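Local coordinates for uncharacterized protein YppE (Bacillus subtilis, PDB 2IM8), which is of unknown function but belongs to the bacterial DUF1798 family and folds as a single-chain, all-helical protein, at residues A[10-14]-A[110-114]; A[3-7]-A[117-121]; A[74-78]-A[107-111]. All coordinates share one frame; numbering follows the deposited sequence.

Contact 1: A[10-14]-A[110-114]; sequences TEQMI and LHAVK. With PO4 (phosphate ion), chain C.
Thr10 and Leu110 are the residues whose CA atoms come nearest, 6.0 Å apart, where helical segments 10-14 and 110-114 run roughly antiparallel at 157°. Leu110 makes the largest contribution: its CD1 rests 3.8 Å from Met13 CB, while its CB meets Ile14 CG1 at 3.8 Å as those two side chains pass in opposite directions. Met13 is a selenomethionine here and carries the apolar layer on to Phe82 and Val78 of helix 72-91. Thr10 turns CG2 across to Leu110 O; its OG1 sits beside its own backbone N (chi1 -60°) and bonds instead with Leu6 O and Trp54 NE1. At the edge of the contact, Ile14 CD1 reaches His111 CD2 at 3.7 Å. Lys114, extended all along its length, brings NZ to Glu11 OE2 at 3.0 Å, approaching from above the carboxylate plane, and the same NZ donates to O4 of a phosphate probably taken up from the crystallisation liquor, also at 3.0 Å. With an alanine in place of Lys114, Glu11 would probably lose its charge partner and the phosphate the ammonium bonded to its O4. The chemistry thus grades from hydrocarbon inside to a salt bridge at the edge, where an ammonium group shared between two anions probably stays protonated.

Contact 2: A[3-7]-A[117-121]; sequences SQTLL and IARED
Ile117 reaches helical segment 3-7 with its longer branch. With CG1 beside the backbone N (chi1 -67°) and the chain extended beyond it, CD1 lands against the backbone between Leu6 and Leu7, 3.8 Å from Leu7 N. That N-H is already engaged with Ser3 O inside the first turn of the helix, so the methyl covers a satisfied backbone group. Leu6 CB lies 4.0 Å from Ile117 CD1, and Leu7 CB stands 4.1 Å from the same methyl. The shorter branch, CG2, leans the other way and meets Ser3 CB at 4.2 Å. One isoleucine therefore touches three residues of the facing turn, two through CD1 and one through CG2. Leu6 and Ile117 also both touch Leu61 of helix 36-64, which covers this face.

One turn further on, Asp121 holds its carboxylate out toward the start of the other helix, CG anti to the backbone N. Gln4, bent at chi2, swings its amide back to meet it; the two side chains cross at about a right angle, their flat groups 39° apart. Gln4 NE2 is 3.9 Å from Asp121 OD1, a loose polar approach. Near the N-terminal turn of helix 3-29, the Asp121 charge would probably be eased by the helix dipole.

Segments 3-7 and 117-121 run nearly antiparallel (160°), their local axes approaching to 11.1 Å, and the pairing is that of the first and last helices of an up-and-down four-helix bundle, meeting at the end where both chain termini lie.

Contact 3: A[74-78]-A[107-111]; sequences QIEAV and LYTLH
Thr109 presents its methyl to three residues of segment 74-78, and this is the tight part of the contact. Its CG2 is anti to the backbone N, with OG1 beside that N (chi1 -62°), which aims the methyl into the angle between the helices. There Thr109 CG2 meets Val78 CG2 at 3.6 Å and, at the same 3.6 Å, Gln74 CG. Ile75 CD1 comes in obliquely at 4.1 Å from Thr109 CG2. Ile75 and Val78 also press on Trp54 of helix 36-64, so this side faces the protein interior.

The other side is polar and watery. Gln74 stretches out past Thr109, the two side chains sliding by each other in opposite directions, and Thr109 OG1 lies 3.4 Å from Gln74 CG. That hydroxyl instead bonds with a water, besides a weak bond to Ser105 O on its own helix; the water donates to Gln74 O at 2.9 Å. Since Gln74 O receives only a weak bond from Ala77 N within its segment, the water adds a second donor to it. Farther out, the Gln74 and Tyr108 side chains cross at about a right angle, and the amide plane is turned 43° from the ring plane, with Gln74 NE2 3.4 Å from Tyr108 CE2. A second water accepts from Gln74 NE2 at 2.9 Å and bonds to Tyr108 OH at 2.6 Å, bridging the two side chains, while Gln74 OE1 takes the backbone N-H of His71.

Helices 72-91 and 96-121 are sequence neighbours packed side by side in what is, by its topology, an up-and-down four-helix bundle; here segments 74-78 and 107-111, inclined at 129°, diverge from strict antiparallel.

In the fold
All three contacts use helix 96-121, the last of four helices. Contacts 1 and 2 pair it with helix 3-29 at successive levels, their centres 10 Å apart, and Lys114 CG touches Leu7 CD1 between them. Contact 3 joins the same helix to helix 72-91, its centre 8 Å from that of contact 1; both include Leu110 and His111, and Val113 packs on Ile75. Contacts 2 and 3 are 15 Å apart between centres and do not touch. Along the chain, contact 2 spans the longest loop and encloses the other two. The last helix is thus held on two flanks, by the first and third helices, which closes the bundle and brings the chain ends together.

Contact 1: A[10-14]-A[110-114]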
ATOM      1  N   THR A  10       4.185   2.173  -6.861  1.00 11.17           N
ATOM      2  CA  THR A  10       2.962   1.381  -6.801  1.00 12.20           C
ATOM      3  C   THR A  10       3.307  -0.108  -6.668  1.00 12.23           C
ATOM      4  O   THR A  10       2.724  -0.817  -5.846  1.00 11.63           O
ATOM      5  CB  THR A  10       2.120   1.579  -8.071  1.00 11.16           C
ATOM      6  OG1 THR A  10       1.766   2.959  -8.193  1.00 11.32           O
ATOM      7  CG2 THR A  10       0.843   0.730  -8.011  1.00 14.99           C
ATOM      8  N   GLU A  11       4.252  -0.583  -7.478  1.00 13.75           N
ATOM      9  CA  GLU A  11       4.630  -1.989  -7.433  1.00 13.96           C
ATOM     10  C   GLU A  11       5.323  -2.329  -6.122  1.00 13.91           C
ATOM     11  O   GLU A  11       5.186  -3.442  -5.615  1.00 12.64           O
ATOM     12  CB  GLU A  11       5.518  -2.350  -8.630  1.00 20.04           C
ATOM     13  CG  GLU A  11       4.765  -2.377  -9.969  1.00 21.29           C
ATOM     14  CD  GLU A  11       4.029  -3.696 -10.256  1.00 25.69           C
ATOM     15  OE1 GLU A  11       3.587  -4.385  -9.310  1.00 24.44           O
ATOM     16  OE2 GLU A  11       3.881  -4.042 -11.452  1.00 28.34           O
ATOM     17  N   GLN A  12       6.054  -1.362  -5.574  1.00 11.25           N
ATOM     18  CA  GLN A  12       6.754  -1.546  -4.303  1.00 11.78           C
ATOM     19  C   GLN A  12       5.717  -1.749  -3.195  1.00  8.81           C
ATOM     20  O   GLN A  12       5.848  -2.652  -2.374  1.00 11.12           O
ATOM     21  CB  GLN A  12       7.610  -0.311  -3.991  1.00 16.71           C
ATOM     22  CG  GLN A  12       8.791  -0.574  -3.076  1.00 23.99           C
ATOM     23  CD  GLN A  12       9.695   0.637  -2.915  1.00 25.72           C
ATOM     24  OE1 GLN A  12      10.060   1.300  -3.896  1.00 28.81           O
ATOM     25  NE2 GLN A  12      10.075   0.922  -1.676  1.00 27.90           N
HETATM   26  N   MSE A  13       4.684  -0.911  -3.172  1.00 11.38           N
HETATM   27  CA  MSE A  13       3.635  -1.033  -2.160  1.00 11.13           C
HETATM   28  C   MSE A  13       2.862  -2.342  -2.306  1.00  9.19           C
HETATM   29  O   MSE A  13       2.472  -2.959  -1.316  1.00  8.03           O
HETATM   30  CB  MSE A  13       2.674   0.154  -2.239  1.00 15.86           C
HETATM   31  CG  MSE A  13       3.295   1.455  -1.732  1.00 18.99           C
HETATM   32 SE   MSE A  13       2.165   3.003  -1.996  1.00 24.74          SE
HETATM   33  CE  MSE A  13       0.828   2.628  -0.657  1.00 14.66           C
ATOM     34  N   ILE A  14       2.641  -2.773  -3.541  1.00 11.73           N
ATOM     35  CA  ILE A  14       1.925  -4.025  -3.772  1.00 11.17           C
ATOM     36  C   ILE A  14       2.723  -5.161  -3.152  1.00 11.75           C
ATOM     37  O   ILE A  14       2.175  -6.031  -2.473  1.00 11.18           O
ATOM     38  CB  ILE A  14       1.731  -4.291  -5.287  1.00 12.73           C
ATOM     39  CG1 ILE A  14       0.749  -3.272  -5.855  1.00 11.18           C
ATOM     40  CG2 ILE A  14       1.224  -5.733  -5.533  1.00 10.22           C
ATOM     41  CD1 ILE A  14       0.636  -3.313  -7.381  1.00 15.55           C
ATOM     42  N   LEU A 110      -4.243   0.195  -5.564  1.00 13.86           N
ATOM     43  CA  LEU A 110      -2.910   0.164  -6.158  1.00 13.52           C
ATOM     44  C   LEU A 110      -2.997  -0.349  -7.598  1.00 15.57           C
ATOM     45  O   LEU A 110      -2.393   0.211  -8.511  1.00 15.52           O
ATOM     46  CB  LEU A 110      -1.967  -0.724  -5.330  1.00  9.43           C
ATOM     47  CG  LEU A 110      -1.594  -0.129  -3.962  1.00  9.57           C
ATOM     48  CD1 LEU A 110      -0.742  -1.103  -3.152  1.00 11.34           C
ATOM     49  CD2 LEU A 110      -0.865   1.194  -4.190  1.00 11.75           C
ATOM     50  N   HIS A 111      -3.752  -1.418  -7.801  1.00  9.00           N
ATOM     51  CA  HIS A 111      -3.915  -1.962  -9.138  1.00 10.57           C
ATOM     52  C   HIS A 111      -4.630  -0.974 -10.047  1.00 11.11           C
ATOM     53  O   HIS A 111      -4.308  -0.889 -11.229  1.00 11.93           O
ATOM     54  CB  HIS A 111      -4.673  -3.284  -9.082  1.00 11.60           C
ATOM     55  CG  HIS A 111      -3.851  -4.410  -8.539  1.00 13.76           C
ATOM     56  ND1 HIS A 111      -4.374  -5.408  -7.747  1.00 14.80           N
ATOM     57  CD2 HIS A 111      -2.530  -4.684  -8.663  1.00 13.36           C
ATOM     58  CE1 HIS A 111      -3.412  -6.245  -7.403  1.00 13.34           C
ATOM     59  NE2 HIS A 111      -2.283  -5.829  -7.946  1.00 13.61           N
ATOM     60  N   ALA A 112      -5.588  -0.229  -9.499  1.00 13.88           N
ATOM     61  CA  ALA A 112      -6.334   0.766 -10.276  1.00 15.61           C
ATOM     62  C   ALA A 112      -5.389   1.858 -10.781  1.00 17.39           C
ATOM     63  O   ALA A 112      -5.416   2.231 -11.953  1.00 18.72           O
ATOM     64  CB  ALA A 112      -7.425   1.380  -9.417  1.00 20.85           C
ATOM     65  N   VAL A 113      -4.556   2.376  -9.888  1.00 16.27           N
ATOM     66  CA  VAL A 113      -3.597   3.412 -10.255  1.00 16.89           C
ATOM     67  C   VAL A 113      -2.665   2.847 -11.322  1.00 17.69           C
ATOM     68  O   VAL A 113      -2.352   3.518 -12.308  1.00 18.00           O
ATOM     69  CB  VAL A 113      -2.790   3.883  -9.008  1.00 18.11           C
ATOM     70  CG1 VAL A 113      -1.719   4.895  -9.403  1.00 16.07           C
ATOM     71  CG2 VAL A 113      -3.737   4.513  -8.007  1.00 15.36           C
ATOM     72  N   LYS A 114      -2.240   1.601 -11.131  1.00 17.78           N
ATOM     73  CA  LYS A 114      -1.368   0.937 -12.094  1.00 19.14           C
ATOM     74  C   LYS A 114      -2.059   0.869 -13.456  1.00 20.53           C
ATOM     75  O   LYS A 114      -1.443   1.144 -14.491  1.00 19.89           O
ATOM     76  CB  LYS A 114      -1.040  -0.479 -11.620  1.00 28.31           C
ATOM     77  CG  LYS A 114      -0.198  -1.290 -12.597  1.00 32.12           C
ATOM     78  CD  LYS A 114       0.032  -2.708 -12.067  1.00 32.59           C
ATOM     79  CE  LYS A 114       0.885  -3.542 -13.014  1.00 35.31           C
ATOM     80  NZ  LYS A 114       1.134  -4.907 -12.453  1.00 35.27           N
TER
HETATM   81  P   PO4 C 201      -1.830  -5.591 -15.127  1.00 61.93           P
HETATM   82  O1  PO4 C 201      -0.539  -5.725 -15.858  1.00 60.04           O
HETATM   83  O2  PO4 C 201      -2.682  -6.785 -15.402  1.00 59.07           O
HETATM   84  O3  PO4 C 201      -2.532  -4.362 -15.582  1.00 59.77           O
HETATM   85  O4  PO4 C 201      -1.566  -5.495 -13.669  1.00 59.41           O

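Contact 2: A[3-7]-A[117-121]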
ATOM      1  N   SER A   3       5.651   9.351 -14.610  1.00 29.67           N
ATOM      2  CA  SER A   3       4.701   8.324 -14.207  1.00 27.82           C
ATOM      3  C   SER A   3       5.489   7.079 -13.810  1.00 26.12           C
ATOM      4  O   SER A   3       5.031   6.264 -13.009  1.00 26.21           O
ATOM      5  CB  SER A   3       3.737   7.996 -15.351  1.00 28.59           C
ATOM      6  OG  SER A   3       4.414   7.373 -16.426  1.00 28.62           O
ATOM      7  N   GLN A   4       6.687   6.957 -14.369  1.00 23.38           N
ATOM      8  CA  GLN A   4       7.577   5.830 -14.106  1.00 22.10           C
ATOM      9  C   GLN A   4       7.875   5.664 -12.612  1.00 20.71           C
ATOM     10  O   GLN A   4       7.948   4.543 -12.098  1.00 17.70           O
ATOM     11  CB  GLN A   4       8.892   6.030 -14.873  1.00 31.70           C
ATOM     12  CG  GLN A   4       8.762   5.928 -16.394  1.00 33.91           C
ATOM     13  CD  GLN A   4       7.718   6.871 -16.988  1.00 35.10           C
ATOM     14  OE1 GLN A   4       7.864   8.090 -16.946  1.00 35.06           O
ATOM     15  NE2 GLN A   4       6.659   6.297 -17.558  1.00 37.88           N
ATOM     16  N   THR A   5       8.060   6.788 -11.926  1.00 21.91           N
ATOM     17  CA  THR A   5       8.346   6.781 -10.492  1.00 21.73           C
ATOM     18  C   THR A   5       7.120   6.306  -9.715  1.00 21.36           C
ATOM     19  O   THR A   5       7.221   5.499  -8.781  1.00 20.05           O
ATOM     20  CB  THR A   5       8.715   8.194 -10.009  1.00 20.76           C
ATOM     21  OG1 THR A   5       9.811   8.686 -10.787  1.00 23.43           O
ATOM     22  CG2 THR A   5       9.094   8.183  -8.547  1.00 21.74           C
ATOM     23  N   LEU A   6       5.958   6.817 -10.106  1.00 17.42           N
ATOM     24  CA  LEU A   6       4.711   6.453  -9.447  1.00 17.95           C
ATOM     25  C   LEU A   6       4.504   4.952  -9.581  1.00 16.44           C
ATOM     26  O   LEU A   6       4.202   4.264  -8.611  1.00 16.26           O
ATOM     27  CB  LEU A   6       3.537   7.184 -10.100  1.00 31.44           C
ATOM     28  CG  LEU A   6       2.591   8.018  -9.233  1.00 36.26           C
ATOM     29  CD1 LEU A   6       1.430   8.501 -10.108  1.00 34.75           C
ATOM     30  CD2 LEU A   6       2.064   7.200  -8.051  1.00 33.16           C
ATOM     31  N   LEU A   7       4.662   4.460 -10.805  1.00 16.71           N
ATOM     32  CA  LEU A   7       4.493   3.048 -11.110  1.00 16.18           C
ATOM     33  C   LEU A   7       5.413   2.172 -10.247  1.00 15.11           C
ATOM     34  O   LEU A   7       4.981   1.155  -9.691  1.00 13.57           O
ATOM     35  CB  LEU A   7       4.775   2.811 -12.598  1.00 18.54           C
ATOM     36  CG  LEU A   7       4.618   1.371 -13.087  1.00 21.47           C
ATOM     37  CD1 LEU A   7       3.143   0.985 -13.055  1.00 24.41           C
ATOM     38  CD2 LEU A   7       5.182   1.244 -14.506  1.00 23.24           C
ATOM     39  N   ILE A 117      -2.145   4.354 -15.133  1.00 37.74           N
ATOM     40  CA  ILE A 117      -0.826   4.688 -15.645  1.00 39.68           C
ATOM     41  C   ILE A 117      -0.571   4.005 -16.990  1.00 41.76           C
ATOM     42  O   ILE A 117      -0.273   4.673 -17.982  1.00 41.60           O
ATOM     43  CB  ILE A 117       0.274   4.272 -14.656  1.00 26.14           C
ATOM     44  CG1 ILE A 117       0.170   5.119 -13.383  1.00 27.82           C
ATOM     45  CG2 ILE A 117       1.637   4.413 -15.314  1.00 24.92           C
ATOM     46  CD1 ILE A 117       1.173   4.754 -12.305  1.00 26.99           C
ATOM     47  N   ALA A 118      -0.703   2.681 -17.018  1.00 35.65           N
ATOM     48  CA  ALA A 118      -0.478   1.907 -18.234  1.00 38.42           C
ATOM     49  C   ALA A 118      -1.392   2.348 -19.378  1.00 41.25           C
ATOM     50  O   ALA A 118      -0.964   2.423 -20.530  1.00 41.34           O
ATOM     51  CB  ALA A 118      -0.678   0.425 -17.952  1.00 26.87           C
ATOM     52  N   ARG A 119      -2.646   2.645 -19.053  1.00 44.45           N
ATOM     53  CA  ARG A 119      -3.619   3.071 -20.055  1.00 46.12           C
ATOM     54  C   ARG A 119      -3.248   4.418 -20.686  1.00 47.10           C
ATOM     55  O   ARG A 119      -3.284   4.578 -21.909  1.00 46.23           O
ATOM     56  CB  ARG A 119      -5.005   3.169 -19.414  1.00 40.79           C
ATOM     57  CG  ARG A 119      -6.134   3.447 -20.389  1.00 42.58           C
ATOM     58  CD  ARG A 119      -7.471   3.530 -19.663  1.00 44.19           C
ATOM     59  NE  ARG A 119      -7.572   4.716 -18.819  1.00 46.05           N
ATOM     60  CZ  ARG A 119      -7.573   5.963 -19.283  1.00 47.23           C
ATOM     61  NH1 ARG A 119      -7.476   6.187 -20.587  1.00 48.84           N
ATOM     62  NH2 ARG A 119      -7.678   6.990 -18.447  1.00 46.14           N
ATOM     63  N   GLU A 120      -2.887   5.380 -19.843  1.00 34.63           N
ATOM     64  CA  GLU A 120      -2.526   6.717 -20.306  1.00 35.38           C
ATOM     65  C   GLU A 120      -1.097   6.825 -20.817  1.00 34.72           C
ATOM     66  O   GLU A 120      -0.787   7.704 -21.624  1.00 35.05           O
ATOM     67  CB  GLU A 120      -2.756   7.723 -19.177  1.00 38.15           C
ATOM     68  CG  GLU A 120      -4.227   7.923 -18.865  1.00 38.73           C
ATOM     69  CD  GLU A 120      -4.494   8.159 -17.399  1.00 38.91           C
ATOM     70  OE1 GLU A 120      -4.010   9.178 -16.861  1.00 38.36           O
ATOM     71  OE2 GLU A 120      -5.190   7.319 -16.787  1.00 38.64           O
ATOM     72  N   ASP A 121      -0.231   5.931 -20.356  1.00 43.36           N
ATOM     73  CA  ASP A 121       1.165   5.946 -20.776  1.00 43.71           C
ATOM     74  C   ASP A 121       1.301   5.312 -22.156  1.00 44.61           C
ATOM     75  O   ASP A 121       2.327   5.463 -22.819  1.00 45.08           O
ATOM     76  CB  ASP A 121       2.032   5.211 -19.751  1.00 35.08           C
ATOM     77  CG  ASP A 121       3.519   5.355 -20.024  1.00 35.03           C
ATOM     78  OD1 ASP A 121       3.973   6.477 -20.344  1.00 32.30           O
ATOM     79  OD2 ASP A 121       4.237   4.342 -19.902  1.00 32.50           O
TER

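Contact 3: A[74-78]-A[107-111]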
ATOM      1  N   GLN A  74     -10.355   7.749  -2.942  1.00 16.70           N
ATOM      2  CA  GLN A  74      -9.790   6.413  -3.034  1.00 17.91           C
ATOM      3  C   GLN A  74      -8.293   6.478  -2.725  1.00 15.90           C
ATOM      4  O   GLN A  74      -7.777   5.695  -1.930  1.00 16.15           O
ATOM      5  CB  GLN A  74     -10.050   5.895  -4.447  1.00 23.53           C
ATOM      6  CG  GLN A  74      -9.618   4.497  -4.775  1.00 27.32           C
ATOM      7  CD  GLN A  74     -10.095   4.118  -6.167  1.00 30.41           C
ATOM      8  OE1 GLN A  74     -10.124   4.960  -7.071  1.00 30.82           O
ATOM      9  NE2 GLN A  74     -10.474   2.860  -6.348  1.00 30.42           N
ATOM     10  N   ILE A  75      -7.607   7.435  -3.338  1.00 13.43           N
ATOM     11  CA  ILE A  75      -6.175   7.588  -3.118  1.00 14.54           C
ATOM     12  C   ILE A  75      -5.895   7.912  -1.658  1.00 14.21           C
ATOM     13  O   ILE A  75      -5.055   7.275  -1.026  1.00 15.16           O
ATOM     14  CB  ILE A  75      -5.580   8.704  -4.010  1.00 15.30           C
ATOM     15  CG1 ILE A  75      -5.663   8.290  -5.486  1.00 16.16           C
ATOM     16  CG2 ILE A  75      -4.120   8.956  -3.630  1.00 13.88           C
ATOM     17  CD1 ILE A  75      -4.924   6.996  -5.793  1.00 19.12           C
ATOM     18  N   GLU A  76      -6.619   8.891  -1.125  1.00 14.74           N
ATOM     19  CA  GLU A  76      -6.443   9.314   0.265  1.00 16.85           C
ATOM     20  C   GLU A  76      -6.646   8.211   1.313  1.00 16.01           C
ATOM     21  O   GLU A  76      -5.988   8.213   2.355  1.00 15.58           O
ATOM     22  CB  GLU A  76      -7.378  10.494   0.563  1.00 20.25           C
ATOM     23  CG  GLU A  76      -7.089  11.732  -0.281  1.00 24.67           C
ATOM     24  CD  GLU A  76      -8.048  12.885   0.002  1.00 29.26           C
ATOM     25  OE1 GLU A  76      -9.280  12.672  -0.051  1.00 30.67           O
ATOM     26  OE2 GLU A  76      -7.566  14.006   0.270  1.00 31.49           O
ATOM     27  N   ALA A  77      -7.533   7.260   1.035  1.00 16.98           N
ATOM     28  CA  ALA A  77      -7.811   6.175   1.977  1.00 15.81           C
ATOM     29  C   ALA A  77      -6.694   5.129   2.142  1.00 15.78           C
ATOM     30  O   ALA A  77      -6.639   4.433   3.160  1.00 16.54           O
ATOM     31  CB  ALA A  77      -9.101   5.472   1.577  1.00 15.89           C
ATOM     32  N   VAL A  78      -5.824   5.016   1.143  1.00 14.33           N
ATOM     33  CA  VAL A  78      -4.731   4.039   1.158  1.00 14.96           C
ATOM     34  C   VAL A  78      -3.785   4.140   2.362  1.00 15.60           C
ATOM     35  O   VAL A  78      -3.493   3.141   3.027  1.00 14.18           O
ATOM     36  CB  VAL A  78      -3.897   4.151  -0.148  1.00 13.02           C
ATOM     37  CG1 VAL A  78      -2.689   3.202  -0.096  1.00 12.55           C
ATOM     38  CG2 VAL A  78      -4.786   3.812  -1.355  1.00 12.58           C
ATOM     39  N   LEU A 107      -4.738  -3.140  -2.116  1.00 11.37           N
ATOM     40  CA  LEU A 107      -4.328  -3.762  -3.365  1.00 10.31           C
ATOM     41  C   LEU A 107      -5.147  -3.297  -4.566  1.00 11.25           C
ATOM     42  O   LEU A 107      -4.576  -3.016  -5.615  1.00 10.07           O
ATOM     43  CB  LEU A 107      -4.385  -5.292  -3.242  1.00 11.75           C
ATOM     44  CG  LEU A 107      -3.242  -5.906  -2.412  1.00 10.27           C
ATOM     45  CD1 LEU A 107      -3.471  -7.394  -2.229  1.00 11.93           C
ATOM     46  CD2 LEU A 107      -1.892  -5.646  -3.106  1.00  9.01           C
ATOM     47  N   TYR A 108      -6.468  -3.209  -4.413  1.00  8.87           N
ATOM     48  CA  TYR A 108      -7.306  -2.780  -5.533  1.00 13.78           C
ATOM     49  C   TYR A 108      -6.989  -1.361  -5.971  1.00 10.92           C
ATOM     50  O   TYR A 108      -6.858  -1.085  -7.164  1.00 14.61           O
ATOM     51  CB  TYR A 108      -8.802  -2.878  -5.209  1.00 12.90           C
ATOM     52  CG  TYR A 108      -9.626  -2.252  -6.312  1.00 14.85           C
ATOM     53  CD1 TYR A 108      -9.648  -2.813  -7.585  1.00 12.86           C
ATOM     54  CD2 TYR A 108     -10.280  -1.038  -6.120  1.00 14.85           C
ATOM     55  CE1 TYR A 108     -10.284  -2.183  -8.644  1.00 14.71           C
ATOM     56  CE2 TYR A 108     -10.929  -0.393  -7.176  1.00 12.40           C
ATOM     57  CZ  TYR A 108     -10.921  -0.970  -8.435  1.00 15.65           C
ATOM     58  OH  TYR A 108     -11.504  -0.322  -9.500  1.00 15.44           O
ATOM     59  N   THR A 109      -6.877  -0.444  -5.016  1.00 11.82           N
ATOM     60  CA  THR A 109      -6.566   0.925  -5.390  1.00 10.78           C
ATOM     61  C   THR A 109      -5.202   0.970  -6.073  1.00 10.69           C
ATOM     62  O   THR A 109      -5.029   1.683  -7.063  1.00  9.31           O
ATOM     63  CB  THR A 109      -6.575   1.869  -4.169  1.00 17.71           C
ATOM     64  OG1 THR A 109      -7.884   1.877  -3.590  1.00 21.45           O
ATOM     65  CG2 THR A 109      -6.193   3.301  -4.590  1.00 19.32           C
ATOM     66  N   LEU A 110      -4.243   0.195  -5.564  1.00 13.86           N
ATOM     67  CA  LEU A 110      -2.910   0.164  -6.158  1.00 13.52           C
ATOM     68  C   LEU A 110      -2.997  -0.349  -7.598  1.00 15.57           C
ATOM     69  O   LEU A 110      -2.393   0.211  -8.511  1.00 15.52           O
ATOM     70  CB  LEU A 110      -1.967  -0.724  -5.330  1.00  9.43           C
ATOM     71  CG  LEU A 110      -1.594  -0.129  -3.962  1.00  9.57           C
ATOM     72  CD1 LEU A 110      -0.742  -1.103  -3.152  1.00 11.34           C
ATOM     73  CD2 LEU A 110      -0.865   1.194  -4.190  1.00 11.75           C
ATOM     74  N   HIS A 111      -3.752  -1.418  -7.801  1.00  9.00           N
ATOM     75  CA  HIS A 111      -3.915  -1.962  -9.138  1.00 10.57           C
ATOM     76  C   HIS A 111      -4.630  -0.974 -10.047  1.00 11.11           C
ATOM     77  O   HIS A 111      -4.308  -0.889 -11.229  1.00 11.93           O
ATOM     78  CB  HIS A 111      -4.673  -3.284  -9.082  1.00 11.60           C
ATOM     79  CG  HIS A 111      -3.851  -4.410  -8.539  1.00 13.76           C
ATOM     80  ND1 HIS A 111      -4.374  -5.408  -7.747  1.00 14.80           N
ATOM     81  CD2 HIS A 111      -2.530  -4.684  -8.663  1.00 13.36           C
ATOM     82  CE1 HIS A 111      -3.412  -6.245  -7.403  1.00 13.34           C
ATOM     83  NE2 HIS A 111      -2.283  -5.829  -7.946  1.00 13.61           N
TER
HETATM   84  O   HOH W   1      -8.486   3.028  -1.173  1.00 15.83           O
HETATM   85  O   HOH W   2     -11.600   2.235  -8.905  1.00 21.30           O